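Local coordinates for uncharacterized protein (PDB 5BMT), which is of unknown function but joins a probable OB-type domain to a strand-rich, probably immunoglobulin-like part, at residues 200-212 with 223-235. Residues are numbered along the deposited sequence; the frame is centred on the assembly and turned at random. Where two conformers were deposited one is given.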
loop_
_atom_site.group_PDB
_atom_site.type_symbol
_atom_site.label_atom_id
_atom_site.label_comp_id
_atom_site.label_asym_id
_atom_site.label_seq_id
_atom_site.Cartn_x
_atom_site.Cartn_y
_atom_site.Cartn_z
ATOM N N GLY A 200 -19.457 8.828 -14.671
ATOM C CA GLY A 200 -20.653 8.313 -14.006
ATOM C C GLY A 200 -20.404 7.092 -13.148
ATOM O O GLY A 200 -21.325 6.299 -12.921
ATOM N N LYS A 201 -19.168 6.952 -12.615
ATOM C CA LYS A 201 -18.809 5.790 -11.809
ATOM C C LYS A 201 -18.646 6.146 -10.346
ATOM O O LYS A 201 -18.320 7.292 -10.019
ATOM C CB LYS A 201 -17.530 5.109 -12.346
ATOM C CG LYS A 201 -17.593 4.741 -13.831
ATOM C CD LYS A 201 -18.687 3.699 -14.200
ATOM C CE LYS A 201 -18.941 3.717 -15.696
ATOM N NZ LYS A 201 -20.121 2.883 -16.067
ATOM N N LYS A 202 -18.841 5.151 -9.467
ATOM C CA LYS A 202 -18.786 5.301 -8.005
ATOM C C LYS A 202 -17.522 4.686 -7.400
ATOM O O LYS A 202 -17.303 4.755 -6.187
ATOM C CB LYS A 202 -20.017 4.616 -7.333
ATOM C CG LYS A 202 -21.386 4.900 -7.898
ATOM C CD LYS A 202 -22.468 4.191 -7.037
ATOM C CE LYS A 202 -22.453 2.668 -7.053
ATOM N NZ LYS A 202 -23.641 2.090 -7.729
ATOM N N ILE A 203 -16.730 4.009 -8.236
ATOM C CA ILE A 203 -15.511 3.336 -7.794
ATOM C C ILE A 203 -14.401 3.594 -8.787
ATOM O O ILE A 203 -14.643 4.061 -9.911
ATOM C CB ILE A 203 -15.735 1.787 -7.635
ATOM C CG1 ILE A 203 -16.051 1.118 -9.008
ATOM C CG2 ILE A 203 -16.789 1.442 -6.554
ATOM C CD1 ILE A 203 -15.690 -0.373 -9.110
ATOM N N VAL A 204 -13.184 3.251 -8.365
ATOM C CA VAL A 204 -11.995 3.247 -9.212
ATOM C C VAL A 204 -11.434 1.844 -9.168
ATOM O O VAL A 204 -11.377 1.250 -8.092
ATOM C CB VAL A 204 -10.950 4.288 -8.765
ATOM C CG1 VAL A 204 -9.600 4.067 -9.470
ATOM C CG2 VAL A 204 -11.458 5.702 -9.025
ATOM N N SER A 205 -11.017 1.328 -10.326
ATOM C CA SER A 205 -10.375 0.018 -10.452
ATOM C C SER A 205 -8.987 0.219 -10.995
ATOM O O SER A 205 -8.806 0.967 -11.967
ATOM C CB SER A 205 -11.160 -0.892 -11.395
ATOM O OG SER A 205 -12.452 -1.191 -10.901
ATOM N N TYR A 206 -8.001 -0.437 -10.395
ATOM C CA TYR A 206 -6.644 -0.318 -10.918
ATOM C C TYR A 206 -5.875 -1.615 -10.710
ATOM O O TYR A 206 -6.290 -2.494 -9.945
ATOM C CB TYR A 206 -5.893 0.868 -10.279
ATOM C CG TYR A 206 -5.435 0.600 -8.857
ATOM C CD1 TYR A 206 -6.273 0.852 -7.770
ATOM C CD2 TYR A 206 -4.156 0.113 -8.597
ATOM C CE1 TYR A 206 -5.866 0.566 -6.461
ATOM C CE2 TYR A 206 -3.707 -0.100 -7.286
ATOM C CZ TYR A 206 -4.585 0.075 -6.225
ATOM O OH TYR A 206 -4.171 -0.245 -4.954
ATOM N N ARG A 207 -4.756 -1.734 -11.402
ATOM C CA ARG A 207 -3.859 -2.854 -11.190
ATOM C C ARG A 207 -2.437 -2.336 -11.258
ATOM O O ARG A 207 -2.221 -1.224 -11.752
ATOM C CB ARG A 207 -4.095 -3.968 -12.200
ATOM C CG ARG A 207 -3.829 -3.473 -13.606
ATOM C CD ARG A 207 -4.128 -4.572 -14.574
ATOM N NE ARG A 207 -3.838 -4.144 -15.934
ATOM C CZ ARG A 207 -3.795 -4.980 -16.963
ATOM N NH1 ARG A 207 -3.975 -6.279 -16.777
ATOM N NH2 ARG A 207 -3.529 -4.531 -18.176
ATOM N N VAL A 208 -1.477 -3.144 -10.810
ATOM C CA VAL A 208 -0.069 -2.764 -10.818
ATOM C C VAL A 208 0.683 -3.728 -11.707
ATOM O O VAL A 208 0.635 -4.937 -11.462
ATOM C CB VAL A 208 0.529 -2.730 -9.394
ATOM C CG1 VAL A 208 2.017 -2.348 -9.436
ATOM C CG2 VAL A 208 -0.227 -1.745 -8.507
ATOM N N LYS A 209 1.396 -3.187 -12.726
ATOM C CA LYS A 209 2.228 -4.008 -13.577
ATOM C C LYS A 209 3.678 -3.950 -13.079
ATOM O O LYS A 209 4.105 -2.985 -12.429
ATOM C CB LYS A 209 2.080 -3.604 -15.031
ATOM C CG LYS A 209 2.797 -2.394 -15.505
ATOM C CD LYS A 209 2.767 -2.448 -17.066
ATOM C CE LYS A 209 3.914 -1.701 -17.695
ATOM N NZ LYS A 209 3.455 -0.731 -18.727
ATOM N N TYR A 210 4.427 -5.007 -13.334
ATOM C CA TYR A 210 5.794 -5.080 -12.864
ATOM C C TYR A 210 6.634 -5.920 -13.825
ATOM O O TYR A 210 6.085 -6.772 -14.520
ATOM C CB TYR A 210 5.838 -5.711 -11.436
ATOM C CG TYR A 210 5.174 -7.075 -11.347
ATOM C CD1 TYR A 210 5.881 -8.238 -11.636
ATOM C CD2 TYR A 210 3.837 -7.197 -10.980
ATOM C CE1 TYR A 210 5.275 -9.490 -11.556
ATOM C CE2 TYR A 210 3.214 -8.442 -10.899
ATOM C CZ TYR A 210 3.942 -9.590 -11.183
ATOM O OH TYR A 210 3.359 -10.836 -11.103
ATOM N N PRO A 211 7.956 -5.739 -13.847
ATOM C CA PRO A 211 8.786 -6.539 -14.776
ATOM C C PRO A 211 8.851 -8.005 -14.342
ATOM O O PRO A 211 9.195 -8.316 -13.203
ATOM C CB PRO A 211 10.173 -5.881 -14.681
ATOM C CG PRO A 211 9.932 -4.526 -14.125
ATOM C CD PRO A 211 8.750 -4.699 -13.169
ATOM N N LEU A 212 8.602 -8.905 -15.302
ATOM C CA LEU A 212 8.600 -10.343 -15.052
ATOM C C LEU A 212 9.858 -10.995 -15.630
ATOM O O LEU A 212 10.412 -11.917 -15.018
ATOM C CB LEU A 212 7.349 -10.926 -15.707
ATOM C CG LEU A 212 6.949 -12.324 -15.354
ATOM C CD1 LEU A 212 6.609 -12.447 -13.804
ATOM C CD2 LEU A 212 5.690 -12.703 -16.151
ATOM N N THR A 223 8.979 -9.051 -20.595
ATOM C CA THR A 223 7.584 -9.329 -20.284
ATOM C C THR A 223 7.212 -8.717 -18.939
ATOM O O THR A 223 8.081 -8.493 -18.084
ATOM C CB THR A 223 7.237 -10.832 -20.290
ATOM O OG1 THR A 223 7.898 -11.468 -19.187
ATOM C CG2 THR A 223 7.578 -11.527 -21.614
ATOM N N TRP A 224 5.923 -8.508 -18.753
ATOM C CA TRP A 224 5.379 -7.889 -17.541
ATOM C C TRP A 224 4.356 -8.778 -16.890
ATOM O O TRP A 224 3.626 -9.516 -17.580
ATOM C CB TRP A 224 4.689 -6.563 -17.922
ATOM C CG TRP A 224 5.590 -5.582 -18.613
ATOM C CD1 TRP A 224 5.924 -5.561 -19.940
ATOM C CD2 TRP A 224 6.341 -4.543 -17.989
ATOM N NE1 TRP A 224 6.778 -4.511 -20.192
ATOM C CE2 TRP A 224 7.043 -3.863 -19.010
ATOM C CE3 TRP A 224 6.431 -4.068 -16.663
ATOM C CZ2 TRP A 224 7.867 -2.767 -18.739
ATOM C CZ3 TRP A 224 7.253 -2.982 -16.401
ATOM C CH2 TRP A 224 7.955 -2.345 -17.431
ATOM N N GLY A 225 4.292 -8.672 -15.572
ATOM C CA GLY A 225 3.273 -9.332 -14.766
ATOM C C GLY A 225 2.295 -8.276 -14.295
ATOM O O GLY A 225 2.606 -7.073 -14.312
ATOM N N TYR A 226 1.112 -8.703 -13.834
ATOM C CA TYR A 226 0.085 -7.776 -13.375
ATOM C C TYR A 226 -0.531 -8.300 -12.109
ATOM O O TYR A 226 -0.831 -9.511 -12.003
ATOM C CB TYR A 226 -1.032 -7.611 -14.450
ATOM C CG TYR A 226 -0.516 -7.067 -15.767
ATOM C CD1 TYR A 226 0.051 -7.911 -16.722
ATOM C CD2 TYR A 226 -0.574 -5.704 -16.049
ATOM C CE1 TYR A 226 0.590 -7.408 -17.912
ATOM C CE2 TYR A 226 -0.090 -5.195 -17.262
ATOM C CZ TYR A 226 0.509 -6.049 -18.177
ATOM O OH TYR A 226 1.017 -5.557 -19.357
ATOM N N SER A 227 -0.767 -7.402 -11.178
ATOM C CA SER A 227 -1.481 -7.756 -9.953
ATOM C C SER A 227 -2.940 -8.036 -10.266
ATOM O O SER A 227 -3.427 -7.721 -11.355
ATOM C CB SER A 227 -1.427 -6.570 -8.979
ATOM O OG SER A 227 -2.299 -5.504 -9.361
ATOM N N LYS A 228 -3.658 -8.549 -9.271
ATOM C CA LYS A 228 -5.100 -8.609 -9.350
ATOM C C LYS A 228 -5.634 -7.179 -9.369
ATOM O O LYS A 228 -4.917 -6.230 -8.992
ATOM C CB LYS A 228 -5.675 -9.330 -8.118
ATOM C CG LYS A 228 -5.336 -10.791 -8.039
ATOM C CD LYS A 228 -6.249 -11.504 -7.038
ATOM C CE LYS A 228 -5.929 -11.251 -5.576
ATOM N NZ LYS A 228 -7.078 -11.601 -4.700
ATOM N N ILE A 229 -6.889 -7.012 -9.776
ATOM C CA ILE A 229 -7.503 -5.705 -9.750
ATOM C C ILE A 229 -7.827 -5.310 -8.297
ATOM O O ILE A 229 -8.309 -6.124 -7.492
ATOM C CB ILE A 229 -8.760 -5.705 -10.650
ATOM C CG1 ILE A 229 -8.346 -5.896 -12.135
ATOM C CG2 ILE A 229 -9.635 -4.431 -10.441
ATOM C CD1 ILE A 229 -9.500 -6.387 -13.048
ATOM N N SER A 230 -7.523 -4.057 -7.964
ATOM C CA SER A 230 -7.820 -3.471 -6.659
ATOM C C SER A 230 -8.830 -2.365 -6.863
ATOM O O SER A 230 -8.833 -1.733 -7.922
ATOM C CB SER A 230 -6.549 -2.920 -6.023
ATOM O OG SER A 230 -5.478 -3.843 -6.055
ATOM N N GLN A 231 -9.731 -2.165 -5.912
ATOM C CA GLN A 231 -10.767 -1.144 -6.109
ATOM C C GLN A 231 -10.957 -0.321 -4.879
ATOM O O GLN A 231 -10.730 -0.796 -3.755
ATOM C CB GLN A 231 -12.113 -1.817 -6.447
ATOM C CG GLN A 231 -12.067 -2.564 -7.774
ATOM C CD GLN A 231 -13.360 -3.269 -8.099
ATOM O OE1 GLN A 231 -14.005 -3.878 -7.237
ATOM N NE2 GLN A 231 -13.725 -3.227 -9.366
ATOM N N PHE A 232 -11.412 0.910 -5.080
ATOM C CA PHE A 232 -11.758 1.767 -3.950
ATOM C C PHE A 232 -12.943 2.632 -4.309
ATOM O O PHE A 232 -13.184 2.943 -5.478
ATOM C CB PHE A 232 -10.582 2.609 -3.430
ATOM C CG PHE A 232 -9.910 3.502 -4.449
ATOM C CD1 PHE A 232 -10.362 4.799 -4.662
ATOM C CD2 PHE A 232 -8.788 3.065 -5.149
ATOM C CE1 PHE A 232 -9.721 5.632 -5.569
ATOM C CE2 PHE A 232 -8.149 3.905 -6.056
ATOM C CZ PHE A 232 -8.608 5.190 -6.244
ATOM N N SER A 233 -13.703 3.013 -3.288
ATOM C CA SER A 233 -14.864 3.858 -3.497
ATOM C C SER A 233 -14.438 5.317 -3.634
ATOM O O SER A 233 -13.517 5.758 -2.936
ATOM C CB SER A 233 -15.829 3.709 -2.315
ATOM O OG SER A 233 -16.925 4.606 -2.439
ATOM N N ILE A 234 -15.159 6.073 -4.480
ATOM C CA ILE A 234 -14.930 7.522 -4.629
ATOM C C ILE A 234 -16.182 8.302 -4.171
ATOM O O ILE A 234 -16.307 9.498 -4.439
ATOM C CB ILE A 234 -14.431 7.932 -6.027
ATOM C CG1 ILE A 234 -15.351 7.373 -7.145
ATOM C CG2 ILE A 234 -12.970 7.465 -6.206
ATOM C CD1 ILE A 234 -15.162 7.990 -8.509
ATOM N N GLU A 235 -17.084 7.613 -3.444
ATOM C CA GLU A 235 -18.254 8.249 -2.824
ATOM C C GLU A 235 -17.810 8.790 -1.469
ATOM O O GLU A 235 -16.985 8.168 -0.788
ATOM C CB GLU A 235 -19.416 7.259 -2.663
ATOM C CG GLU A 235 -19.972 6.710 -3.957
ATOM C CD GLU A 235 -21.214 5.866 -3.754
ATOM O OE1 GLU A 235 -21.073 4.684 -3.369
ATOM O OE2 GLU A 235 -22.330 6.395 -3.957
HETATM O O HOH W 1 -18.781 3.444 -4.132
HETATM O O HOH W 2 0.701 -10.989 -10.325
#
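Ser227 OG is gripped twice: it accepts the backbone N-H of Val208, 2.9 Å from Val208 N, and donates to the carbonyl O of its neighbour Lys228. This hydroxyl sits at the break of an antiparallel beta hairpin, where the chain of 223-235 bulges and the register against 203-212 slips by one residue. It takes the place a backbone carbonyl would fill in a regular ladder, its oxygen turned between the backbone N and the carbonyl carbon (chi1 75°). Ser227 N in turn bonds Val208 O, so Ser227 meets Val208 with both its N-H and its hydroxyl; the regular ladders continue on either flank, Tyr206 with Ser230 and Tyr210 with Gly225.

Tyr210 lays its ring over Gly225, whose CA lies 3.9 Å from the ring centroid, a CH-pi contact that the absence of a side chain at Gly225 permits. Water 2 lies at the ring's edge and links Tyr210 OH to Tyr226 O. Without the phenol ring, as with an alanine at Tyr210, Gly225 would probably lose its cover and the water its bond to the OH. Beyond the break, Ser230 CB packs over one face of the Tyr206 ring, while Tyr206 OH bonds Ser109 OG of strand 106-113. Val204 CB rests over the Phe232 ring, and Tyr206 CD1 meets that ring at its edge, 4.0 Å from Phe232 CE2.

On the other face, the guanidinium of Arg207 lies across Tyr226, the two planes 22° apart and Arg207 CZ 3.4 Å from Tyr226 CD2; Arg207 NE bonds to Thr158 OG1 of strand 153-167, the next strand of the sheet. Gln231 NE2 donates to Ser205 OG at 2.8 Å. Toward the far end, Lys209 CE sits over the six-membered ring of Trp224, and Lys209 NZ follows as a cation-pi partner, 4.7 Å from the centroid of that ring.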